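PDB 4DZH: amidohydrolase from Xanthomonas campestris pv. campestris, which probably catalyses the zinc-dependent hydrolytic deamination of adenosine-type substrates such as 5'-methylthioadenosine. Local coordinates for residues A[246-251]-A[264-269]; A[255-260]-A[280-285]; A[110-115]-A[140-145]; A[161-166]-A[176-181]; A[43-48]-A[371-376]. All blocks are in the same frame, centred on the assembly; numbering follows the deposited sequence. Where two conformers were deposited one is given.

Interaction 1: A[246-251]-A[264-269]; sequences RPLARL and VHMTQL
Leu248 and Leu269 make the shorter of two apolar contacts here, with CD1 of Leu248 lying 3.8 Å from CD2 of Leu269. The same methyl of Leu248 also reaches the end of Met266, its CD1 standing 4.0 Å from the Met266 CE; these two side chains run at about a right angle. Met266 arrives there by folding: its chain bends at chi2 (-78°) and again at chi3, which turns the thioether end back to the helix that begins at Pro247. One branch of one leucine therefore touches two residues, Met266 and Leu269, of the loop that follows strand 261-265.

The polar part is looser. Arg246 occupies the N-cap position of helix 247-254, and its chain bends at chi3 (67°) to bring NH2 3.4 Å from the carbonyl O of Gln268. Leu269 CA lies at the guanidinium edge, 3.8 Å from Arg246 NH2. The stronger partner of Arg246 is Glu273, which forms a salt bridge with NE. Gln268 O accepts a hydrogen bond from His230 ND1, and the His230 NE2 is bonded to Leu248 N, so one imidazole ties the first turn of the helix to the loop.

Within the loop, Gln268 NE2 donates to Thr267 OG1 (3.1 Å, 167°), with the acceptor close to the amide plane. Direct contact between these parts of the metallo-dependent hydrolase barrel is thus mainly apolar, while the clear polar link between them passes through His230 and Glu273 holds Arg246.

Interaction 2: A[255-260]-A[280-285]; sequences GLVNDR and RGVSVV
The Arg280 guanidinium meets the carbonyl O of Val257 at its edge, the oxygen lying only 8° out of the guanidinium plane. Arg280 NH1 donates to Val257 O over 2.6 Å; it arrives in the carbonyl plane, although the N-H...O angle of 137° shows a bent bond. A bend at chi2 (-79°) curls the arginine chain round the carbonyl oxygen, with CB, CG and CD also near Val257 O. The other terminal nitrogen, NH2, has a long, weak ion pair with Asp252.

Elsewhere the contact combines backbone approaches with one valine pair. Asp259 CA directs a CA-H...O contact at the Gly281 O, 3.4 Å away. Gly281 has positive phi and ends helix 271-280 in a Schellman motif, just where Asp259 comes close. On the inner side, CG2 of Val282 packs 3.8 Å from CG1 of Val257 and 3.5 Å from Asn258 O. Asn258 OD1 accepts from Arg260 N over 3.2 Å, an Asx turn that shapes the loop leading into strand 261-265.

The contact thus joins two successive helix-to-strand connections of the barrel. Val257 also packs on helices 247-254 and 271-280, while Val282 rests on Leu261 of the neighbouring strand 261-265.

Interaction 3: A[110-115]-A[140-145]; sequences AVIGPE and YFFADV
Ile112 and Gly113 form the short link between helices 96-111 and 114-130, and this link runs past the turn 140-142, with the CA atoms of Pro114 and Phe142 6.4 Å apart. Gly113 is almost fully extended, and its CA lies over one face of the Phe142 ring, 4.0 Å from the centroid and 24° off the normal, a CH-pi contact. Pro114 continues along that ring: its CD is 3.7 Å from CE2 of Phe142.

Ile112 divides its branches between three aromatic residues. Ile112 CG2 meets Phe142 CE1 at 3.5 Å, whereas CG1, beside the backbone N at chi1 -77°, carries CD1 to the other two rings. Ile112 CD1 stands 3.4 Å from Phe141 CD2 and 3.2 Å from Tyr140 OH, approaching both rings obliquely.

In the barrel, residues 140-142 connect the C-terminal end of strand 133-139 to helix 143-152, the end at which amidohydrolases place their active site. Tyr140 accordingly has its side chain about 4 Å from that of the zinc ligand His81. Its hydroxyl is hydrogen-bonded to Glu108 of helix 96-111, and the Phe141 CD2 lies over the centre of one tyrosine face.

Farther out, Val145 CG2 packs 3.9 Å from Pro114 CB, in the first turn of helix 143-152. Trp170 meets the Phe142 ring with the planes at about 60°, adding another aromatic neighbour to this patch.

Interaction 4: A[161-166]-A[176-181]; sequences AVIIDF and EYFARA
Tyr177 lies lengthwise along the backbone of residues 162-166, its ring spanning from Val162 to Phe166. With CG beside the backbone N, the ring points along the chain that leaves the strand. Tyr177 CD1 passes 3.2 Å from the Val162 O, and Ile164 N lies over one face. At the far end Tyr177 OH donates to Phe166 O over 2.6 Å; the C=O...O angle of 161° shows an approach almost in line with the carbonyl bond. CG2 of Ile164 packs on the same end, 3.5 Å from Tyr177 CZ. Thr168 OG1 is a second hydrogen-bonding partner of the hydroxyl.

Phe178 is turned quite differently, presenting a ring face to Ile163. CD1 of Ile163 sits 3.7 Å from the centroid of the Phe178 ring and only 12° off the normal, a CH-pi contact, while Ile163 CG2 lies 3.7 Å from Phe178 CZ.

Strand 161-163 and helix 176-181 run nearly antiparallel, at 163°, with their axes 8.0 Å apart. This is the strand-to-helix half of a beta-alpha-beta unit, completed by strand 194-200, as expected of a TIM barrel. Small residues bring the two elements close at Ala161 and Ala181, whose CB atoms are a tight 3.4 Å apart.

A water donates to both Val162 O and Tyr177 O, bridging strand and helix backbones. Ile164 N, by contrast, is buried here without a hydrogen-bonding partner in the model.

Interaction 5: A[43-48]-A[371-376]; sequences GVIVAV and GSIEVG
Ile45 and Ile373 pack together at the inner end of this contact: Ile45 CD1 lies 4.0 Å from Ile373 CG2, and the two side chains cross at about a right angle. Val48, in one of its two conformers, brings its own CG2 to the same Ile373 methyl. The Ile373 CG2, anti to the backbone N, is thus the part of the loop turned to the apolar side chains of strand 44-50. Ile45 CB also rests 3.7 Å from Glu374 O, bringing the isoleucine stem against the loop backbone.

The polar tie lies next to this apolar group. Gly376 N donates to Ile45 O over 2.8 Å in a nearly straight bond, with an N-H...O angle of 171° and the donor in the carbonyl plane. Val375 CA approaches Ile45 O at 3.5 Å as a CA-H...O contact, so two neighbouring loop residues converge on one strand carbonyl.

Toward solvent the fit is looser. Val375 is exposed, and its CG2 meets mainly strand backbone, 3.7 Å from Ala47 N. Val44 CG1 has Gly376 CA 3.9 Å away. Glu374, whose CB points away from the strand, accepts from Ser372 OG within its own loop through the anti lone pair of OE2.

The strand partner on the other side is 36-41, where Val46 and Ala47 both face Ala39 in a classic beta bulge. Ile45 and Ile373 both touch Val38 there, so the loop before strand 381-385 packs along the small mixed sheet, with Lys377 continuing the backbone pairing to Ile45.

How the interactions relate
Interactions 1 and 2 cross along the chain and touch: both reach the parallel sheet in which strands 261-265 and 283-286 are neighbours, and Met266 packs on Val284. Interactions 3 and 4 form a second pair, joined where Val162 meets the backbone of Tyr140 and Phe141. Interaction 4 is the most deeply buried of the five, relying on aromatic and small side chains with one bridging water; the others are only partly buried. Interaction 3 is also aromatic but lacks direct hydrogen bonds, whereas interactions 2 and 5 each pair aliphatic packing with a bond to a backbone carbonyl. Interaction 5 stands apart, on the small mixed sheet, far from the zinc sites.

Interaction 1: A[246-251]-A[264-269]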
# COMPACT_ATOMS: atom_id res chain seq x y z
N ARG A 246 4.80 -9.71 32.78
CA ARG A 246 4.60 -9.11 31.45
C ARG A 246 4.26 -7.62 31.64
O ARG A 246 3.72 -7.24 32.69
CB ARG A 246 3.45 -9.78 30.68
CG ARG A 246 3.66 -11.22 30.24
CD ARG A 246 2.31 -11.86 29.85
NE ARG A 246 1.68 -11.29 28.63
CZ ARG A 246 2.02 -11.64 27.40
NH1 ARG A 246 3.02 -12.51 27.24
NH2 ARG A 246 1.38 -11.11 26.33
N PRO A 247 4.51 -6.77 30.62
CA PRO A 247 4.25 -5.34 30.86
C PRO A 247 2.77 -5.05 31.15
O PRO A 247 2.50 -4.22 32.01
CB PRO A 247 4.69 -4.67 29.54
CG PRO A 247 5.74 -5.56 29.01
CD PRO A 247 5.33 -6.99 29.42
N LEU A 248 1.83 -5.70 30.46
CA LEU A 248 0.43 -5.42 30.74
C LEU A 248 0.07 -5.76 32.20
O LEU A 248 -0.72 -5.05 32.83
CB LEU A 248 -0.49 -6.11 29.72
CG LEU A 248 -0.81 -5.26 28.48
CD1 LEU A 248 -1.43 -6.15 27.42
CD2 LEU A 248 -1.72 -4.08 28.92
N ALA A 249 0.67 -6.82 32.74
CA ALA A 249 0.46 -7.18 34.15
C ALA A 249 0.97 -6.09 35.10
O ALA A 249 0.29 -5.70 36.07
CB ALA A 249 1.12 -8.52 34.46
N ARG A 250 2.18 -5.59 34.82
CA ARG A 250 2.72 -4.46 35.58
C ARG A 250 1.89 -3.18 35.46
O ARG A 250 1.64 -2.50 36.45
CB ARG A 250 4.17 -4.18 35.19
CG ARG A 250 4.70 -2.82 35.64
CD ARG A 250 6.17 -2.64 35.23
NE ARG A 250 6.66 -1.33 35.63
CZ ARG A 250 7.13 -0.43 34.78
NH1 ARG A 250 7.18 -0.73 33.49
NH2 ARG A 250 7.53 0.78 35.22
N LEU A 251 1.48 -2.82 34.25
CA LEU A 251 0.64 -1.64 34.08
C LEU A 251 -0.71 -1.80 34.78
O LEU A 251 -1.26 -0.84 35.31
CB LEU A 251 0.39 -1.38 32.59
CG LEU A 251 1.60 -0.99 31.72
CD1 LEU A 251 1.28 -1.12 30.24
CD2 LEU A 251 2.10 0.41 32.02
N VAL A 264 -0.70 1.29 22.11
CA VAL A 264 -0.23 1.27 20.71
C VAL A 264 0.63 0.04 20.40
O VAL A 264 1.47 -0.38 21.21
CB VAL A 264 0.54 2.55 20.43
CG1 VAL A 264 0.94 2.61 18.94
CG2 VAL A 264 -0.34 3.76 20.80
N HIS A 265 0.35 -0.57 19.26
CA HIS A 265 1.13 -1.70 18.69
C HIS A 265 0.57 -3.04 19.10
O HIS A 265 -0.06 -3.74 18.32
CB HIS A 265 2.65 -1.59 18.88
CG HIS A 265 3.26 -0.38 18.22
ND1 HIS A 265 3.16 -0.13 16.86
CD2 HIS A 265 4.01 0.64 18.73
CE1 HIS A 265 3.81 0.99 16.56
NE2 HIS A 265 4.31 1.49 17.68
N MET A 266 0.84 -3.39 20.34
CA MET A 266 0.19 -4.55 20.95
C MET A 266 0.36 -5.80 20.06
O MET A 266 -0.64 -6.49 19.79
CB MET A 266 -1.28 -4.19 21.25
CG MET A 266 -1.48 -3.09 22.30
SD MET A 266 -1.23 -3.76 23.97
CE MET A 266 -2.96 -4.06 24.43
N THR A 267 1.59 -6.08 19.61
CA THR A 267 1.89 -7.24 18.75
C THR A 267 2.04 -8.53 19.54
O THR A 267 1.77 -9.62 19.04
CB THR A 267 3.18 -7.09 17.92
OG1 THR A 267 4.30 -6.96 18.78
CG2 THR A 267 3.11 -5.84 16.99
N GLN A 268 2.53 -8.40 20.76
CA GLN A 268 2.77 -9.56 21.62
C GLN A 268 1.60 -9.67 22.62
O GLN A 268 1.64 -8.98 23.65
CB GLN A 268 4.05 -9.32 22.40
CG GLN A 268 5.31 -8.98 21.59
CD GLN A 268 5.67 -10.03 20.57
OE1 GLN A 268 6.02 -11.16 20.93
NE2 GLN A 268 5.58 -9.68 19.31
N LEU A 269 0.59 -10.52 22.36
CA LEU A 269 -0.66 -10.55 23.19
C LEU A 269 -1.31 -11.94 23.53
O LEU A 269 -1.32 -12.82 22.68
CB LEU A 269 -1.78 -9.74 22.55
CG LEU A 269 -1.93 -8.22 22.56
CD1 LEU A 269 -3.32 -7.79 22.04
CD2 LEU A 269 -1.67 -7.60 23.95

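Interaction 2: A[255-260]-A[280-285]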
# COMPACT_ATOMS: atom_id res chain seq x y z
N GLY A 255 -2.28 0.48 37.86
CA GLY A 255 -3.57 1.13 37.66
C GLY A 255 -3.72 1.85 36.33
O GLY A 255 -4.50 2.80 36.22
N LEU A 256 -2.99 1.41 35.32
CA LEU A 256 -3.04 2.09 34.02
C LEU A 256 -3.86 1.41 32.93
O LEU A 256 -3.99 1.95 31.83
CB LEU A 256 -1.64 2.40 33.51
CG LEU A 256 -1.21 3.72 34.15
CD1 LEU A 256 -0.24 3.50 35.29
CD2 LEU A 256 -0.66 4.69 33.10
N VAL A 257 -4.41 0.24 33.23
CA VAL A 257 -5.25 -0.45 32.27
C VAL A 257 -6.73 -0.14 32.54
O VAL A 257 -7.35 -0.72 33.44
CB VAL A 257 -4.99 -1.96 32.33
CG1 VAL A 257 -5.79 -2.74 31.28
CG2 VAL A 257 -3.50 -2.23 32.17
N ASN A 258 -7.31 0.79 31.78
CA ASN A 258 -8.65 1.31 32.08
C ASN A 258 -9.20 2.05 30.86
O ASN A 258 -8.59 1.99 29.80
CB ASN A 258 -8.62 2.21 33.32
CG ASN A 258 -7.60 3.31 33.21
OD1 ASN A 258 -7.13 3.62 32.12
ND2 ASN A 258 -7.25 3.93 34.33
N ASP A 259 -10.33 2.76 31.01
CA ASP A 259 -10.93 3.45 29.86
C ASP A 259 -10.24 4.76 29.46
O ASP A 259 -10.80 5.54 28.67
CB ASP A 259 -12.43 3.67 30.02
CG ASP A 259 -12.79 4.51 31.24
OD1 ASP A 259 -11.88 5.10 31.88
OD2 ASP A 259 -14.00 4.61 31.54
N ARG A 260 -9.04 5.00 29.99
CA ARG A 260 -8.20 6.11 29.53
C ARG A 260 -7.04 5.65 28.65
O ARG A 260 -6.36 6.49 28.05
CB ARG A 260 -7.60 6.87 30.70
CG ARG A 260 -8.60 7.58 31.58
CD ARG A 260 -7.89 8.45 32.64
NE ARG A 260 -8.85 9.15 33.48
CZ ARG A 260 -9.56 10.21 33.08
NH1 ARG A 260 -9.41 10.69 31.85
NH2 ARG A 260 -10.41 10.80 33.93
N ARG A 280 -12.14 -3.31 30.43
CA ARG A 280 -11.69 -2.05 31.01
C ARG A 280 -11.83 -0.84 30.11
O ARG A 280 -11.57 0.29 30.55
CB ARG A 280 -10.24 -2.16 31.41
CG ARG A 280 -10.02 -3.24 32.42
CD ARG A 280 -10.42 -2.75 33.78
NE ARG A 280 -9.97 -3.73 34.75
CZ ARG A 280 -8.77 -3.71 35.32
NH1 ARG A 280 -7.92 -2.71 35.06
NH2 ARG A 280 -8.44 -4.67 36.19
N GLY A 281 -12.24 -1.06 28.86
CA GLY A 281 -12.45 0.03 27.93
C GLY A 281 -11.18 0.54 27.27
O GLY A 281 -11.07 1.73 26.95
N VAL A 282 -10.20 -0.35 27.12
CA VAL A 282 -8.93 0.06 26.54
C VAL A 282 -9.07 0.13 25.03
O VAL A 282 -9.75 -0.73 24.43
CB VAL A 282 -7.85 -0.96 26.84
CG1 VAL A 282 -6.51 -0.53 26.22
CG2 VAL A 282 -7.67 -1.08 28.37
N SER A 283 -8.46 1.15 24.41
CA SER A 283 -8.35 1.15 22.93
C SER A 283 -6.98 0.64 22.48
O SER A 283 -5.96 0.92 23.10
CB SER A 283 -8.60 2.53 22.35
OG SER A 283 -9.92 2.98 22.59
N VAL A 284 -6.96 -0.12 21.39
CA VAL A 284 -5.71 -0.57 20.79
C VAL A 284 -5.54 0.19 19.46
O VAL A 284 -6.47 0.22 18.63
CB VAL A 284 -5.69 -2.09 20.56
CG1 VAL A 284 -4.49 -2.50 19.79
CG2 VAL A 284 -5.61 -2.79 21.94
N VAL A 285 -4.37 0.79 19.28
CA VAL A 285 -4.02 1.33 17.94
C VAL A 285 -3.08 0.37 17.20
O VAL A 285 -1.96 0.07 17.64
CB VAL A 285 -3.33 2.68 18.06
CG1 VAL A 285 -3.04 3.19 16.64
CG2 VAL A 285 -4.22 3.66 18.84

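Interaction 3: A[110-115]-A[140-145]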
# COMPACT_ATOMS: atom_id res chain seq x y z
N ALA A 110 20.55 15.57 17.74
CA ALA A 110 21.23 16.65 17.06
C ALA A 110 20.27 17.71 16.56
O ALA A 110 20.63 18.87 16.46
CB ALA A 110 22.07 16.10 15.91
N VAL A 111 19.03 17.32 16.25
CA VAL A 111 18.11 18.23 15.56
C VAL A 111 16.85 18.62 16.33
O VAL A 111 16.20 19.60 15.96
CB VAL A 111 17.64 17.67 14.17
CG1 VAL A 111 18.82 17.35 13.27
CG2 VAL A 111 16.70 16.44 14.35
N ILE A 112 16.47 17.87 17.36
CA ILE A 112 15.22 18.17 18.05
C ILE A 112 15.24 19.58 18.69
O ILE A 112 16.19 19.97 19.36
CB ILE A 112 14.78 17.08 19.07
CG1 ILE A 112 14.17 15.87 18.35
CG2 ILE A 112 13.69 17.58 19.98
CD1 ILE A 112 13.60 14.80 19.32
N GLY A 113 14.16 20.32 18.45
CA GLY A 113 13.98 21.65 19.03
C GLY A 113 12.71 22.22 18.42
O GLY A 113 12.04 21.56 17.60
N PRO A 114 12.37 23.46 18.77
CA PRO A 114 11.08 23.95 18.27
C PRO A 114 10.97 24.11 16.76
O PRO A 114 9.89 23.89 16.21
CB PRO A 114 10.93 25.33 18.94
CG PRO A 114 11.85 25.32 20.05
CD PRO A 114 12.97 24.36 19.77
N GLU A 115 12.05 24.48 16.09
CA GLU A 115 12.00 24.67 14.64
C GLU A 115 11.78 23.34 13.94
O GLU A 115 10.95 23.23 13.03
CB GLU A 115 13.28 25.33 14.11
CG GLU A 115 13.48 26.75 14.61
CD GLU A 115 12.49 27.72 14.01
OE1 GLU A 115 12.26 27.67 12.77
OE2 GLU A 115 11.95 28.55 14.78
N TYR A 140 5.04 13.38 20.53
CA TYR A 140 6.39 13.90 20.28
C TYR A 140 6.80 14.98 21.29
O TYR A 140 5.95 15.56 22.02
CB TYR A 140 6.58 14.43 18.86
CG TYR A 140 8.00 14.20 18.32
CD1 TYR A 140 8.45 12.90 18.00
CD2 TYR A 140 8.90 15.27 18.16
CE1 TYR A 140 9.71 12.70 17.52
CE2 TYR A 140 10.18 15.06 17.70
CZ TYR A 140 10.58 13.78 17.37
OH TYR A 140 11.86 13.56 16.88
N PHE A 141 8.13 15.22 21.34
CA PHE A 141 8.71 16.29 22.13
C PHE A 141 8.21 17.60 21.59
O PHE A 141 7.80 17.70 20.44
CB PHE A 141 10.24 16.21 22.04
CG PHE A 141 10.80 14.88 22.52
CD1 PHE A 141 10.94 14.63 23.87
CD2 PHE A 141 11.18 13.91 21.61
CE1 PHE A 141 11.44 13.42 24.34
CE2 PHE A 141 11.69 12.70 22.05
CZ PHE A 141 11.82 12.46 23.42
N PHE A 142 8.26 18.64 22.43
CA PHE A 142 7.79 19.97 22.00
C PHE A 142 6.32 19.95 21.57
O PHE A 142 5.94 20.58 20.59
CB PHE A 142 8.72 20.61 20.95
CG PHE A 142 10.10 20.89 21.49
CD1 PHE A 142 11.08 19.88 21.48
CD2 PHE A 142 10.40 22.11 22.06
CE1 PHE A 142 12.33 20.12 22.02
CE2 PHE A 142 11.65 22.35 22.60
CZ PHE A 142 12.62 21.36 22.57
N ALA A 143 5.52 19.26 22.40
CA ALA A 143 4.08 19.20 22.20
C ALA A 143 3.46 20.59 22.19
O ALA A 143 2.45 20.78 21.52
CB ALA A 143 3.42 18.33 23.29
N ASP A 144 4.08 21.55 22.91
CA ASP A 144 3.55 22.92 22.92
C ASP A 144 3.56 23.52 21.52
O ASP A 144 2.57 24.11 21.05
CB ASP A 144 4.30 23.81 23.93
CG ASP A 144 5.81 23.90 23.67
OD1 ASP A 144 6.40 23.03 23.00
OD2 ASP A 144 6.43 24.88 24.18
N VAL A 145 4.66 23.33 20.80
CA VAL A 145 4.79 23.81 19.44
C VAL A 145 3.82 23.06 18.54
O VAL A 145 3.12 23.68 17.73
CB VAL A 145 6.23 23.57 18.93
CG1 VAL A 145 6.33 23.88 17.45
CG2 VAL A 145 7.25 24.40 19.76

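Interaction 4: A[161-166]-A[176-181]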
# COMPACT_ATOMS: atom_id res chain seq x y z
N ALA A 161 1.76 14.80 25.79
CA ALA A 161 2.89 15.34 26.53
C ALA A 161 3.77 14.15 26.91
O ALA A 161 3.37 13.28 27.70
CB ALA A 161 2.36 16.07 27.81
N VAL A 162 4.94 14.07 26.29
CA VAL A 162 5.86 12.96 26.56
C VAL A 162 6.31 12.89 28.02
O VAL A 162 6.71 13.92 28.61
CB VAL A 162 7.14 13.05 25.66
CG1 VAL A 162 8.13 11.95 26.00
CG2 VAL A 162 6.80 13.00 24.17
N ILE A 163 6.26 11.69 28.60
CA ILE A 163 6.85 11.45 29.90
C ILE A 163 7.89 10.33 29.73
O ILE A 163 7.56 9.26 29.20
CB ILE A 163 5.80 10.97 30.93
CG1 ILE A 163 4.67 11.99 31.08
CG2 ILE A 163 6.47 10.61 32.27
CD1 ILE A 163 5.14 13.37 31.66
N ILE A 164 9.13 10.54 30.16
CA ILE A 164 10.17 9.52 30.00
C ILE A 164 11.21 9.76 31.10
O ILE A 164 11.34 10.88 31.62
CB ILE A 164 10.75 9.58 28.54
CG1 ILE A 164 11.62 8.36 28.23
CG2 ILE A 164 11.49 10.87 28.24
CD1 ILE A 164 12.01 8.28 26.77
N ASP A 165 11.93 8.71 31.48
CA ASP A 165 12.86 8.82 32.61
C ASP A 165 14.15 9.54 32.25
O ASP A 165 14.96 9.79 33.13
CB ASP A 165 13.32 7.44 33.10
CG ASP A 165 12.24 6.62 33.76
OD1 ASP A 165 11.14 7.12 34.07
OD2 ASP A 165 12.54 5.43 34.02
N PHE A 166 14.37 9.82 30.97
CA PHE A 166 15.68 10.32 30.50
C PHE A 166 15.62 11.77 30.03
O PHE A 166 14.61 12.23 29.49
CB PHE A 166 16.20 9.44 29.36
CG PHE A 166 16.10 7.98 29.63
CD1 PHE A 166 16.78 7.40 30.70
CD2 PHE A 166 15.33 7.17 28.81
CE1 PHE A 166 16.69 6.04 30.95
CE2 PHE A 166 15.24 5.81 29.05
CZ PHE A 166 15.92 5.25 30.13
N GLU A 176 10.23 18.52 35.34
CA GLU A 176 10.09 19.34 34.14
C GLU A 176 9.13 18.66 33.15
O GLU A 176 8.30 19.34 32.58
CB GLU A 176 11.42 19.69 33.50
CG GLU A 176 11.34 20.76 32.41
CD GLU A 176 12.70 21.16 31.89
OE1 GLU A 176 13.72 20.74 32.50
OE2 GLU A 176 12.76 21.89 30.86
N TYR A 177 9.21 17.34 32.98
CA TYR A 177 8.32 16.69 32.03
C TYR A 177 6.87 16.89 32.47
O TYR A 177 5.99 17.21 31.66
CB TYR A 177 8.61 15.18 31.91
CG TYR A 177 9.77 14.84 30.97
CD1 TYR A 177 9.63 14.89 29.58
CD2 TYR A 177 11.02 14.43 31.49
CE1 TYR A 177 10.71 14.59 28.73
CE2 TYR A 177 12.09 14.12 30.64
CZ TYR A 177 11.93 14.19 29.27
OH TYR A 177 12.98 13.88 28.41
N PHE A 178 6.62 16.72 33.76
CA PHE A 178 5.26 16.90 34.24
C PHE A 178 4.83 18.38 34.25
O PHE A 178 3.65 18.66 34.04
CB PHE A 178 5.05 16.20 35.59
CG PHE A 178 4.97 14.68 35.48
CD1 PHE A 178 3.79 14.06 35.10
CD2 PHE A 178 6.10 13.89 35.73
CE1 PHE A 178 3.71 12.67 34.99
CE2 PHE A 178 6.03 12.48 35.65
CZ PHE A 178 4.84 11.87 35.29
N ALA A 179 5.76 19.32 34.46
CA ALA A 179 5.42 20.76 34.45
C ALA A 179 4.98 21.12 33.02
O ALA A 179 3.93 21.74 32.84
CB ALA A 179 6.61 21.60 34.87
N ARG A 180 5.79 20.73 32.03
CA ARG A 180 5.35 20.89 30.62
C ARG A 180 3.98 20.26 30.33
O ARG A 180 3.17 20.87 29.60
CB ARG A 180 6.35 20.34 29.60
CG ARG A 180 7.79 20.75 29.78
CD ARG A 180 8.08 22.11 29.27
NE ARG A 180 9.33 22.08 28.54
CZ ARG A 180 9.69 23.00 27.63
NH1 ARG A 180 8.88 24.02 27.37
NH2 ARG A 180 10.87 22.88 27.00
N ALA A 181 3.75 19.02 30.78
CA ALA A 181 2.46 18.38 30.55
C ALA A 181 1.33 19.23 31.13
O ALA A 181 0.32 19.50 30.45
CB ALA A 181 2.42 16.97 31.12
O HOH W 1 6.00 16.61 28.80

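Interaction 5: A[43-48]-A[371-376]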
# COMPACT_ATOMS: atom_id res chain seq x y z
N GLY A 43 -19.61 24.99 11.05
CA GLY A 43 -18.69 23.89 11.22
C GLY A 43 -19.34 22.59 11.63
O GLY A 43 -18.67 21.59 11.87
N VAL A 44 -20.66 22.61 11.81
CA VAL A 44 -21.35 21.43 12.33
C VAL A 44 -22.24 20.79 11.26
O VAL A 44 -22.83 21.52 10.43
CB VAL A 44 -22.24 21.83 13.54
CG1 VAL A 44 -23.19 20.73 13.97
CG2 VAL A 44 -21.36 22.21 14.74
N ILE A 45 -22.32 19.46 11.25
CA ILE A 45 -23.21 18.78 10.32
C ILE A 45 -24.67 18.99 10.78
O ILE A 45 -24.99 18.62 11.89
CB ILE A 45 -22.92 17.26 10.27
CG1 ILE A 45 -21.44 17.04 9.86
CG2 ILE A 45 -23.94 16.57 9.38
CD1 ILE A 45 -20.95 15.59 9.83
N VAL A 46 -25.52 19.56 9.93
CA VAL A 46 -26.90 19.83 10.31
C VAL A 46 -27.92 18.95 9.57
O VAL A 46 -29.12 18.97 9.87
CB VAL A 46 -27.27 21.34 10.15
CG1 VAL A 46 -26.42 22.18 11.11
CG2 VAL A 46 -27.13 21.83 8.69
N ALA A 47 -27.45 18.15 8.61
CA ALA A 47 -28.34 17.29 7.85
C ALA A 47 -27.57 16.35 6.93
O ALA A 47 -26.52 16.74 6.38
CB ALA A 47 -29.29 18.12 7.01
N VAL A 48 -28.10 15.14 6.76
CA VAL A 48 -27.60 14.13 5.81
C VAL A 48 -28.82 13.49 5.12
O VAL A 48 -29.64 12.85 5.78
CB VAL A 48 -26.84 12.98 6.52
CG1 VAL A 48 -26.18 12.06 5.50
CG2 VAL A 48 -25.82 13.50 7.53
N GLY A 371 -15.92 11.21 13.34
CA GLY A 371 -15.82 9.78 13.06
C GLY A 371 -17.00 9.18 12.32
O GLY A 371 -16.93 8.02 11.87
N SER A 372 -18.10 9.93 12.24
CA SER A 372 -19.25 9.49 11.46
C SER A 372 -19.98 10.71 10.94
O SER A 372 -19.76 11.82 11.44
CB SER A 372 -20.17 8.63 12.32
OG SER A 372 -20.52 9.33 13.51
N ILE A 373 -20.79 10.53 9.90
CA ILE A 373 -21.55 11.63 9.32
C ILE A 373 -22.94 11.58 9.92
O ILE A 373 -23.85 10.90 9.39
CB ILE A 373 -21.60 11.59 7.76
CG1 ILE A 373 -20.15 11.37 7.23
CG2 ILE A 373 -22.24 12.87 7.21
CD1 ILE A 373 -20.03 11.47 5.69
N GLU A 374 -23.07 12.24 11.06
CA GLU A 374 -24.32 12.26 11.83
C GLU A 374 -24.57 13.71 12.23
O GLU A 374 -23.62 14.44 12.52
CB GLU A 374 -24.20 11.38 13.06
CG GLU A 374 -23.97 9.90 12.76
CD GLU A 374 -23.99 9.06 14.02
OE1 GLU A 374 -25.10 8.80 14.55
OE2 GLU A 374 -22.92 8.68 14.55
N VAL A 375 -25.83 14.12 12.22
CA VAL A 375 -26.20 15.47 12.64
C VAL A 375 -25.62 15.76 14.02
O VAL A 375 -25.70 14.94 14.96
CB VAL A 375 -27.75 15.66 12.62
CG1 VAL A 375 -28.14 16.97 13.31
CG2 VAL A 375 -28.29 15.61 11.21
N GLY A 376 -24.99 16.94 14.15
CA GLY A 376 -24.44 17.38 15.41
C GLY A 376 -22.96 17.20 15.56
O GLY A 376 -22.32 17.78 16.45